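Local coordinates for hydrogenase maturation factor (Thermoanaerobacter tengcongensis, PDB 3VTH), which probably transfers the carbamoyl group of carbamoyl phosphate, at the cost of ATP, to the C-terminal cysteine of HypE during [NiFe]-hydrogenase maturation, at residues 5-16 against 49-60; 190-198 against 353-361. All blocks are in the same frame, centred on the assembly; numbering follows the deposited sequence.

Overall arrangement
Both contacts are antiparallel strand pairs within one chain, but they stand apart in it, with centres about 49 Å apart and nearest atoms about 22 Å apart. Contact 1 joins two inner strands of the five-stranded acylphosphatase-like sheet, so one face, mostly isoleucine, leucine and valine, packs under helices, while the other carries mainly polar side chains and a tyrosine; its exposed end is closed by charge. Contact 2 lies at the rim of a ten-stranded sheet, where the short outermost strand 193-196, a few residues past the last cysteine of the second zinc site, is added to strand 354-358. There the inner strand is buried, the added one is partly exposed, and the end is closed by an asparagine amide and water.

Contact 1: residues 5-16 against 49-60; sequences RVPQIQARQINI and LYIEVEGEEKDI
Glu-56 folds its carboxylate back toward residues 5-16 through a bend at chi2 (-75°), while Arg-5, with CG anti to its backbone N (chi1 172°) and an extended chain, reaches it from the opposite direction. Arg-5 NH2 lies 2.5 Å from Glu-56 OE2 in a salt bridge that is short and strongly bent (130° at the hydrogen): the oxygen is in the guanidinium plane, but the nitrogen sits above the carboxylate plane. The other oxygen, Glu-56 OE1, takes the backbone N of Gln-8 at 3.0 Å, so two bonds grip the carboxylate of Glu-56, the N-cap residue of helix 57-69. Water 1 links Gln-8 O to Glu-57 N. Beyond this end, strands 10-17 and 48-55 pair as inner strands of the acylphosphatase-like alpha/beta sandwich. On the helix-covered face, Ile-16 CD1 touches both Leu-49 CD2 and Ile-51 CD1 at 4.0 Å, and Ile-14 CD1 meets Val-53 CG2 at 3.9 Å. Ile-60 CG2 packs at 3.7 Å against Arg-12 CG, the two side chains crossing nearly at right angles. On the other face, the Tyr-50 hydroxyl donates to Glu-52 OE2, whose partner oxygen binds Lys-88 and Tyr-90. Leu-49 also touches Arg-26 and Asn-44, the predicted active-site residues.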
loop_
_atom_site.group_PDB
_atom_site.type_symbol
_atom_site.label_atom_id
_atom_site.label_comp_id
_atom_site.label_asym_id
_atom_site.label_seq_id
_atom_site.Cartn_x
_atom_site.Cartn_y
_atom_site.Cartn_z
ATOM N N ARG A 5 35.546 47.029 2.625
ATOM C CA ARG A 5 34.103 46.895 2.433
ATOM C C ARG A 5 33.363 46.747 3.756
ATOM O O ARG A 5 33.645 45.832 4.536
ATOM C CB ARG A 5 33.773 45.704 1.522
ATOM C CG ARG A 5 32.270 45.395 1.457
ATOM C CD ARG A 5 31.945 44.050 0.841
ATOM N NE ARG A 5 30.657 43.550 1.357
ATOM C CZ ARG A 5 29.469 43.904 0.871
ATOM N NH1 ARG A 5 29.387 44.741 -0.157
ATOM N NH2 ARG A 5 28.362 43.427 1.405
ATOM N N VAL A 6 32.406 47.638 3.988
ATOM C CA VAL A 6 31.513 47.553 5.142
ATOM C C VAL A 6 30.524 46.394 4.999
ATOM O O VAL A 6 29.842 46.282 3.975
ATOM C CB VAL A 6 30.729 48.875 5.345
ATOM C CG1 VAL A 6 29.857 48.802 6.594
ATOM C CG2 VAL A 6 31.686 50.064 5.410
ATOM N N PRO A 7 30.439 45.524 6.033
ATOM C CA PRO A 7 29.480 44.434 5.998
ATOM C C PRO A 7 28.053 44.965 6.023
ATOM O O PRO A 7 27.771 45.954 6.708
ATOM C CB PRO A 7 29.778 43.633 7.277
ATOM C CG PRO A 7 31.114 44.118 7.768
ATOM C CD PRO A 7 31.230 45.531 7.281
ATOM N N GLN A 8 27.186 44.346 5.230
ATOM C CA GLN A 8 25.775 44.683 5.225
ATOM C C GLN A 8 25.011 43.461 5.703
ATOM O O GLN A 8 24.924 42.450 5.003
ATOM C CB GLN A 8 25.292 45.106 3.830
ATOM C CG GLN A 8 25.728 46.474 3.407
ATOM C CD GLN A 8 25.292 46.813 1.993
ATOM O OE1 GLN A 8 24.165 46.523 1.583
ATOM N NE2 GLN A 8 26.185 47.416 1.242
ATOM N N ILE A 9 24.469 43.557 6.909
ATOM C CA ILE A 9 23.844 42.416 7.540
ATOM C C ILE A 9 22.332 42.504 7.362
ATOM O O ILE A 9 21.719 43.531 7.648
ATOM C CB ILE A 9 24.276 42.302 9.036
ATOM C CG1 ILE A 9 25.820 42.305 9.167
ATOM C CG2 ILE A 9 23.621 41.089 9.725
ATOM C CD1 ILE A 9 26.565 41.075 8.519
ATOM N N GLN A 10 21.753 41.426 6.843
ATOM C CA GLN A 10 20.312 41.315 6.675
ATOM C C GLN A 10 19.842 40.078 7.434
ATOM O O GLN A 10 20.659 39.260 7.859
ATOM C CB GLN A 10 19.948 41.164 5.197
ATOM C CG GLN A 10 20.035 42.444 4.377
ATOM C CD GLN A 10 19.188 42.344 3.120
ATOM O OE1 GLN A 10 19.695 42.028 2.043
ATOM N NE2 GLN A 10 17.880 42.573 3.261
ATOM N N ALA A 11 18.531 39.950 7.603
ATOM C CA ALA A 11 17.970 38.791 8.282
ATOM C C ALA A 11 16.807 38.204 7.496
ATOM O O ALA A 11 16.008 38.929 6.908
ATOM C CB ALA A 11 17.542 39.158 9.697
ATOM N N ARG A 12 16.727 36.880 7.477
ATOM C CA ARG A 12 15.611 36.195 6.847
ATOM C C ARG A 12 15.037 35.142 7.780
ATOM O O ARG A 12 15.776 34.446 8.454
ATOM C CB ARG A 12 16.053 35.509 5.548
ATOM C CG ARG A 12 16.487 36.446 4.447
ATOM C CD ARG A 12 15.340 37.279 3.936
ATOM N NE ARG A 12 15.771 38.136 2.833
ATOM C CZ ARG A 12 16.317 39.339 2.981
ATOM N NH1 ARG A 12 16.507 39.854 4.195
ATOM N NH2 ARG A 12 16.669 40.033 1.907
ATOM N N GLN A 13 13.712 35.040 7.820
ATOM C CA GLN A 13 13.073 33.905 8.471
ATOM C C GLN A 13 12.620 32.957 7.375
ATOM O O GLN A 13 12.019 33.392 6.392
ATOM C CB GLN A 13 11.891 34.371 9.312
ATOM C CG GLN A 13 11.047 33.247 9.881
ATOM C CD GLN A 13 9.703 33.766 10.346
ATOM O OE1 GLN A 13 9.613 34.862 10.903
ATOM N NE2 GLN A 13 8.650 32.996 10.105
ATOM N N ILE A 14 12.935 31.672 7.541
ATOM C CA ILE A 14 12.647 30.647 6.541
ATOM C C ILE A 14 11.868 29.490 7.184
ATOM O O ILE A 14 12.309 28.910 8.173
ATOM C CB ILE A 14 13.951 30.122 5.863
ATOM C CG1 ILE A 14 14.743 31.281 5.228
ATOM C CG2 ILE A 14 13.625 29.049 4.793
ATOM C CD1 ILE A 14 16.231 30.985 4.994
ATOM N N ASN A 15 10.704 29.175 6.629
ATOM C CA ASN A 15 9.905 28.035 7.090
ATOM C C ASN A 15 9.830 27.013 5.979
ATOM O O ASN A 15 9.560 27.361 4.818
ATOM C CB ASN A 15 8.492 28.479 7.465
ATOM C CG ASN A 15 8.478 29.384 8.659
ATOM O OD1 ASN A 15 8.428 28.920 9.800
ATOM N ND2 ASN A 15 8.552 30.680 8.418
ATOM N N ILE A 16 10.090 25.760 6.328
ATOM C CA ILE A 16 10.086 24.687 5.351
ATOM C C ILE A 16 9.033 23.655 5.766
ATOM O O ILE A 16 8.957 23.277 6.941
ATOM C CB ILE A 16 11.476 24.052 5.221
ATOM C CG1 ILE A 16 12.549 25.159 5.086
ATOM C CG2 ILE A 16 11.502 23.007 4.055
ATOM C CD1 ILE A 16 13.901 24.681 4.693
ATOM N N LEU A 49 9.942 23.016 9.792
ATOM C CA LEU A 49 11.266 23.487 10.145
ATOM C C LEU A 49 11.264 25.006 10.125
ATOM O O LEU A 49 10.726 25.619 9.199
ATOM C CB LEU A 49 12.318 22.904 9.192
ATOM C CG LEU A 49 13.771 23.252 9.541
ATOM C CD1 LEU A 49 14.296 22.378 10.675
ATOM C CD2 LEU A 49 14.635 23.134 8.312
ATOM N N TYR A 50 11.815 25.590 11.181
ATOM C CA TYR A 50 11.933 27.033 11.339
ATOM C C TYR A 50 13.409 27.461 11.375
ATOM O O TYR A 50 14.233 26.899 12.129
ATOM C CB TYR A 50 11.239 27.448 12.631
ATOM C CG TYR A 50 11.261 28.932 12.927
ATOM C CD1 TYR A 50 12.402 29.547 13.432
ATOM C CD2 TYR A 50 10.129 29.711 12.720
ATOM C CE1 TYR A 50 12.410 30.912 13.733
ATOM C CE2 TYR A 50 10.129 31.068 12.999
ATOM C CZ TYR A 50 11.271 31.659 13.508
ATOM O OH TYR A 50 11.261 32.998 13.784
ATOM N N ILE A 51 13.731 28.476 10.578
ATOM C CA ILE A 51 15.100 28.994 10.462
ATOM C C ILE A 51 15.090 30.513 10.537
ATOM O O ILE A 51 14.224 31.160 9.943
ATOM C CB ILE A 51 15.755 28.596 9.110
ATOM C CG1 ILE A 51 15.808 27.072 8.930
ATOM C CG2 ILE A 51 17.183 29.168 8.991
ATOM C CD1 ILE A 51 15.969 26.637 7.467
ATOM N N GLU A 52 16.048 31.066 11.279
ATOM C CA GLU A 52 16.371 32.496 11.244
ATOM C C GLU A 52 17.853 32.602 10.900
ATOM O O GLU A 52 18.694 32.016 11.597
ATOM C CB GLU A 52 16.138 33.152 12.607
ATOM C CG GLU A 52 14.672 33.259 13.026
ATOM C CD GLU A 52 14.454 34.019 14.342
ATOM O OE1 GLU A 52 15.359 34.762 14.787
ATOM O OE2 GLU A 52 13.352 33.873 14.932
ATOM N N VAL A 53 18.171 33.311 9.818
ATOM C CA VAL A 53 19.574 33.534 9.431
ATOM C C VAL A 53 19.840 35.021 9.265
ATOM O O VAL A 53 18.976 35.756 8.775
ATOM C CB VAL A 53 19.982 32.775 8.133
ATOM C CG1 VAL A 53 20.190 31.284 8.419
ATOM C CG2 VAL A 53 18.935 32.966 7.022
ATOM N N GLU A 54 21.022 35.445 9.711
ATOM C CA GLU A 54 21.505 36.814 9.561
ATOM C C GLU A 54 22.895 36.758 8.961
ATOM O O GLU A 54 23.740 35.994 9.434
ATOM C CB GLU A 54 21.589 37.540 10.919
ATOM C CG GLU A 54 20.319 37.411 11.743
ATOM C CD GLU A 54 20.285 38.286 12.979
ATOM O OE1 GLU A 54 19.152 38.586 13.412
ATOM O OE2 GLU A 54 21.355 38.660 13.525
ATOM N N GLY A 55 23.105 37.547 7.913
ATOM C CA GLY A 55 24.432 37.745 7.311
ATOM C C GLY A 55 24.357 38.591 6.047
ATOM O O GLY A 55 23.391 39.339 5.847
ATOM N N GLU A 56 25.382 38.483 5.203
ATOM C CA GLU A 56 25.385 39.129 3.898
ATOM C C GLU A 56 24.308 38.517 3.023
ATOM O O GLU A 56 24.073 37.304 3.072
ATOM C CB GLU A 56 26.743 38.987 3.203
ATOM C CG GLU A 56 27.903 39.678 3.907
ATOM C CD GLU A 56 27.911 41.194 3.738
ATOM O OE1 GLU A 56 28.657 41.853 4.486
ATOM O OE2 GLU A 56 27.197 41.738 2.859
ATOM N N GLU A 57 23.657 39.362 2.224
ATOM C CA GLU A 57 22.588 38.925 1.324
ATOM C C GLU A 57 23.066 37.795 0.418
ATOM O O GLU A 57 22.339 36.831 0.188
ATOM C CB GLU A 57 22.094 40.094 0.466
ATOM C CG GLU A 57 20.916 39.731 -0.454
ATOM C CD GLU A 57 20.447 40.904 -1.303
ATOM O OE1 GLU A 57 19.257 40.915 -1.687
ATOM O OE2 GLU A 57 21.256 41.819 -1.592
ATOM N N LYS A 58 24.289 37.919 -0.092
ATOM C CA LYS A 58 24.844 36.915 -1.001
ATOM C C LYS A 58 24.980 35.547 -0.317
ATOM O O LYS A 58 24.740 34.511 -0.931
ATOM C CB LYS A 58 26.188 37.387 -1.573
ATOM C CG LYS A 58 26.052 38.502 -2.607
ATOM C CD LYS A 58 27.404 38.901 -3.207
ATOM C CE LYS A 58 27.244 39.983 -4.276
ATOM N NZ LYS A 58 28.516 40.312 -5.000
ATOM N N ASP A 59 25.362 35.558 0.958
ATOM C CA ASP A 59 25.496 34.327 1.727
ATOM C C ASP A 59 24.137 33.696 2.054
ATOM O O ASP A 59 23.977 32.473 1.976
ATOM C CB ASP A 59 26.313 34.575 2.982
ATOM C CG ASP A 59 27.793 34.810 2.677
ATOM O OD1 ASP A 59 28.316 34.211 1.707
ATOM O OD2 ASP A 59 28.422 35.605 3.408
ATOM N N ILE A 60 23.154 34.533 2.385
ATOM C CA ILE A 60 21.780 34.052 2.591
ATOM C C ILE A 60 21.239 33.397 1.318
ATOM O O ILE A 60 20.651 32.310 1.374
ATOM C CB ILE A 60 20.814 35.181 3.051
ATOM C CG1 ILE A 60 21.185 35.677 4.453
ATOM C CG2 ILE A 60 19.365 34.671 3.036
ATOM C CD1 ILE A 60 20.555 37.015 4.841
HETATM O O HOH W 1 23.965 42.099 2.536
#

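Contact 2: residues 190-198 against 353-361; sequences GPSLSFVGE and DVFLLNNRD
Phe-195 lays its ring obliquely and closely against Val-354, with CZ 3.7 Å from Val-354 CB; CG anti to the backbone N (chi1 179°) swings the ring toward that neighbour. Further along the same face, Leu-193 CD2 meets Leu-356 CD2 at 4.1 Å. Helix 204-213 packs on this side, where Leu-193 touches Ile-205 and Phe-195 touches Cys-207. On the opposite face the packing is equally close: Val-196 CG2 approaches Leu-357 CD2 to 3.6 Å, and Phe-355 and Leu-357 also reach helix 341-347. Along the backbone, Ser-194 pairs with Leu-357, and Val-196 with Phe-355, each through two hydrogen bonds. The Gly-190 end is looser. Asn-359 OD1 accepts from Ser-192 N at 2.9 Å, with the donor tilted from the amide plane, but the return bond from Asn-359 N to Ser-192 O is weak at 3.5 Å, and water 2 bridges Asn-359 ND2, Ser-192 OG and Gly-190 O among these exposed residues. Their buried neighbour Asn-358 is held firmly, its OD1 receiving Arg-360 N at 2.9 Å on a lone pair in an Asx turn. Strand 193-196, leaving the second Cys4 zinc site, thus becomes an antiparallel edge strand on the sheet of the YrdC-like domain.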
loop_
_atom_site.group_PDB
_atom_site.type_symbol
_atom_site.label_atom_id
_atom_site.label_comp_id
_atom_site.label_asym_id
_atom_site.label_seq_id
_atom_site.Cartn_x
_atom_site.Cartn_y
_atom_site.Cartn_z
ATOM N N GLY A 190 22.125 1.303 23.271
ATOM C CA GLY A 190 21.014 1.077 22.358
ATOM C C GLY A 190 20.165 -0.132 22.721
ATOM O O GLY A 190 20.446 -0.819 23.697
ATOM N N PRO A 191 19.106 -0.381 21.938
ATOM C CA PRO A 191 18.322 -1.604 22.096
ATOM C C PRO A 191 19.189 -2.846 21.878
ATOM O O PRO A 191 20.260 -2.757 21.283
ATOM C CB PRO A 191 17.245 -1.505 21.004
ATOM C CG PRO A 191 17.593 -0.309 20.183
ATOM C CD PRO A 191 18.630 0.485 20.844
ATOM N N SER A 192 18.717 -3.989 22.364
ATOM C CA SER A 192 19.375 -5.265 22.124
ATOM C C SER A 192 18.384 -6.367 21.706
ATOM O O SER A 192 17.180 -6.310 22.007
ATOM C CB SER A 192 20.173 -5.683 23.360
ATOM O OG SER A 192 19.407 -5.499 24.532
ATOM N N LEU A 193 18.909 -7.348 20.986
ATOM C CA LEU A 193 18.169 -8.552 20.637
ATOM C C LEU A 193 17.992 -9.469 21.839
ATOM O O LEU A 193 18.809 -9.481 22.774
ATOM C CB LEU A 193 18.898 -9.323 19.530
ATOM C CG LEU A 193 19.123 -8.565 18.215
ATOM C CD1 LEU A 193 20.116 -9.333 17.327
ATOM C CD2 LEU A 193 17.801 -8.270 17.493
ATOM N N SER A 194 16.928 -10.259 21.784
ATOM C CA SER A 194 16.694 -11.293 22.768
ATOM C C SER A 194 16.165 -12.521 22.023
ATOM O O SER A 194 15.155 -12.435 21.280
ATOM C CB SER A 194 15.713 -10.789 23.836
ATOM O OG SER A 194 15.304 -11.853 24.693
ATOM N N PHE A 195 16.878 -13.633 22.161
ATOM C CA PHE A 195 16.474 -14.887 21.532
ATOM C C PHE A 195 15.761 -15.770 22.554
ATOM O O PHE A 195 16.254 -15.984 23.659
ATOM C CB PHE A 195 17.683 -15.639 20.939
ATOM C CG PHE A 195 17.321 -16.963 20.287
ATOM C CD1 PHE A 195 16.838 -17.001 18.979
ATOM C CD2 PHE A 195 17.473 -18.159 20.976
ATOM C CE1 PHE A 195 16.502 -18.206 18.373
ATOM C CE2 PHE A 195 17.144 -19.379 20.375
ATOM C CZ PHE A 195 16.661 -19.400 19.073
ATOM N N VAL A 196 14.599 -16.283 22.166
ATOM C CA VAL A 196 13.829 -17.195 23.007
ATOM C C VAL A 196 13.496 -18.436 22.189
ATOM O O VAL A 196 12.859 -18.363 21.139
ATOM C CB VAL A 196 12.484 -16.566 23.483
ATOM C CG1 VAL A 196 11.796 -17.490 24.490
ATOM C CG2 VAL A 196 12.698 -15.188 24.075
ATOM N N GLY A 197 13.936 -19.579 22.675
ATOM C CA GLY A 197 13.635 -20.836 22.025
ATOM C C GLY A 197 14.164 -21.905 22.938
ATOM O O GLY A 197 13.882 -21.879 24.144
ATOM N N GLU A 198 14.935 -22.831 22.371
ATOM C CA GLU A 198 15.728 -23.744 23.174
ATOM C C GLU A 198 17.033 -23.031 23.516
ATOM O O GLU A 198 17.329 -21.938 22.978
ATOM C CB GLU A 198 16.037 -25.043 22.416
ATOM C CG GLU A 198 14.838 -25.798 21.845
ATOM C CD GLU A 198 15.235 -27.181 21.325
ATOM O OE1 GLU A 198 14.976 -27.479 20.134
ATOM O OE2 GLU A 198 15.825 -27.963 22.103
ATOM N N ASP A 353 8.436 -21.541 16.287
ATOM C CA ASP A 353 9.264 -22.406 17.122
ATOM C C ASP A 353 10.216 -21.614 18.029
ATOM O O ASP A 353 10.454 -21.999 19.178
ATOM C CB ASP A 353 10.041 -23.375 16.236
ATOM C CG ASP A 353 9.118 -24.294 15.455
ATOM O OD1 ASP A 353 8.459 -25.122 16.104
ATOM O OD2 ASP A 353 9.028 -24.179 14.212
ATOM N N VAL A 354 10.760 -20.516 17.509
ATOM C CA VAL A 354 11.679 -19.655 18.277
ATOM C C VAL A 354 11.418 -18.192 17.933
ATOM O O VAL A 354 10.796 -17.900 16.912
ATOM C CB VAL A 354 13.172 -20.006 18.016
ATOM C CG1 VAL A 354 13.464 -21.501 18.333
ATOM C CG2 VAL A 354 13.544 -19.684 16.576
ATOM N N PHE A 355 11.888 -17.282 18.785
ATOM C CA PHE A 355 11.588 -15.862 18.638
ATOM C C PHE A 355 12.853 -15.022 18.686
ATOM O O PHE A 355 13.743 -15.283 19.503
ATOM C CB PHE A 355 10.665 -15.391 19.774
ATOM C CG PHE A 355 9.298 -16.012 19.751
ATOM C CD1 PHE A 355 8.198 -15.276 19.311
ATOM C CD2 PHE A 355 9.104 -17.327 20.204
ATOM C CE1 PHE A 355 6.907 -15.853 19.291
ATOM C CE2 PHE A 355 7.840 -17.903 20.197
ATOM C CZ PHE A 355 6.741 -17.173 19.740
ATOM N N LEU A 356 12.916 -14.012 17.812
ATOM C CA LEU A 356 13.930 -12.977 17.920
ATOM C C LEU A 356 13.243 -11.676 18.320
ATOM O O LEU A 356 12.671 -10.958 17.476
ATOM C CB LEU A 356 14.731 -12.796 16.621
ATOM C CG LEU A 356 15.931 -11.840 16.731
ATOM C CD1 LEU A 356 17.049 -12.435 17.597
ATOM C CD2 LEU A 356 16.471 -11.441 15.349
ATOM N N LEU A 357 13.303 -11.402 19.618
ATOM C CA LEU A 357 12.707 -10.220 20.227
ATOM C C LEU A 357 13.696 -9.045 20.240
ATOM O O LEU A 357 14.876 -9.224 19.958
ATOM C CB LEU A 357 12.373 -10.570 21.677
ATOM C CG LEU A 357 11.049 -11.176 22.155
ATOM C CD1 LEU A 357 10.237 -11.946 21.100
ATOM C CD2 LEU A 357 11.270 -11.996 23.400
ATOM N N ASN A 358 13.203 -7.844 20.565
ATOM C CA ASN A 358 14.078 -6.747 20.964
ATOM C C ASN A 358 13.337 -5.803 21.908
ATOM O O ASN A 358 12.109 -5.882 22.034
ATOM C CB ASN A 358 14.666 -6.011 19.740
ATOM C CG ASN A 358 13.648 -5.169 19.004
ATOM O OD1 ASN A 358 13.064 -4.225 19.567
ATOM N ND2 ASN A 358 13.454 -5.473 17.720
ATOM N N ASN A 359 14.067 -4.914 22.576
ATOM C CA ASN A 359 13.433 -4.055 23.564
ATOM C C ASN A 359 13.202 -2.626 23.083
ATOM O O ASN A 359 13.068 -1.737 23.898
ATOM C CB ASN A 359 14.222 -4.082 24.893
ATOM C CG ASN A 359 15.657 -3.606 24.727
ATOM O OD1 ASN A 359 16.151 -3.441 23.604
ATOM N ND2 ASN A 359 16.324 -3.363 25.836
ATOM N N ARG A 360 13.147 -2.395 21.768
ATOM C CA ARG A 360 12.730 -1.080 21.256
ATOM C C ARG A 360 11.230 -1.128 20.970
ATOM O O ARG A 360 10.790 -1.843 20.060
ATOM C CB ARG A 360 13.511 -0.672 19.986
ATOM C CG ARG A 360 13.156 0.750 19.454
ATOM C CD ARG A 360 13.965 1.163 18.205
ATOM N NE ARG A 360 13.825 0.192 17.110
ATOM C CZ ARG A 360 14.704 0.040 16.120
ATOM N NH1 ARG A 360 15.784 0.801 16.065
ATOM N NH2 ARG A 360 14.504 -0.871 15.173
ATOM N N ASP A 361 10.444 -0.382 21.738
ATOM C CA ASP A 361 8.981 -0.353 21.531
ATOM C C ASP A 361 8.589 0.002 20.107
ATOM O O ASP A 361 9.169 0.899 19.492
ATOM C CB ASP A 361 8.298 0.627 22.477
ATOM C CG ASP A 361 8.271 0.136 23.913
ATOM O OD1 ASP A 361 7.723 0.876 24.754
ATOM O OD2 ASP A 361 8.782 -0.982 24.209
HETATM O O HOH W 2 19.254 -2.887 25.447
#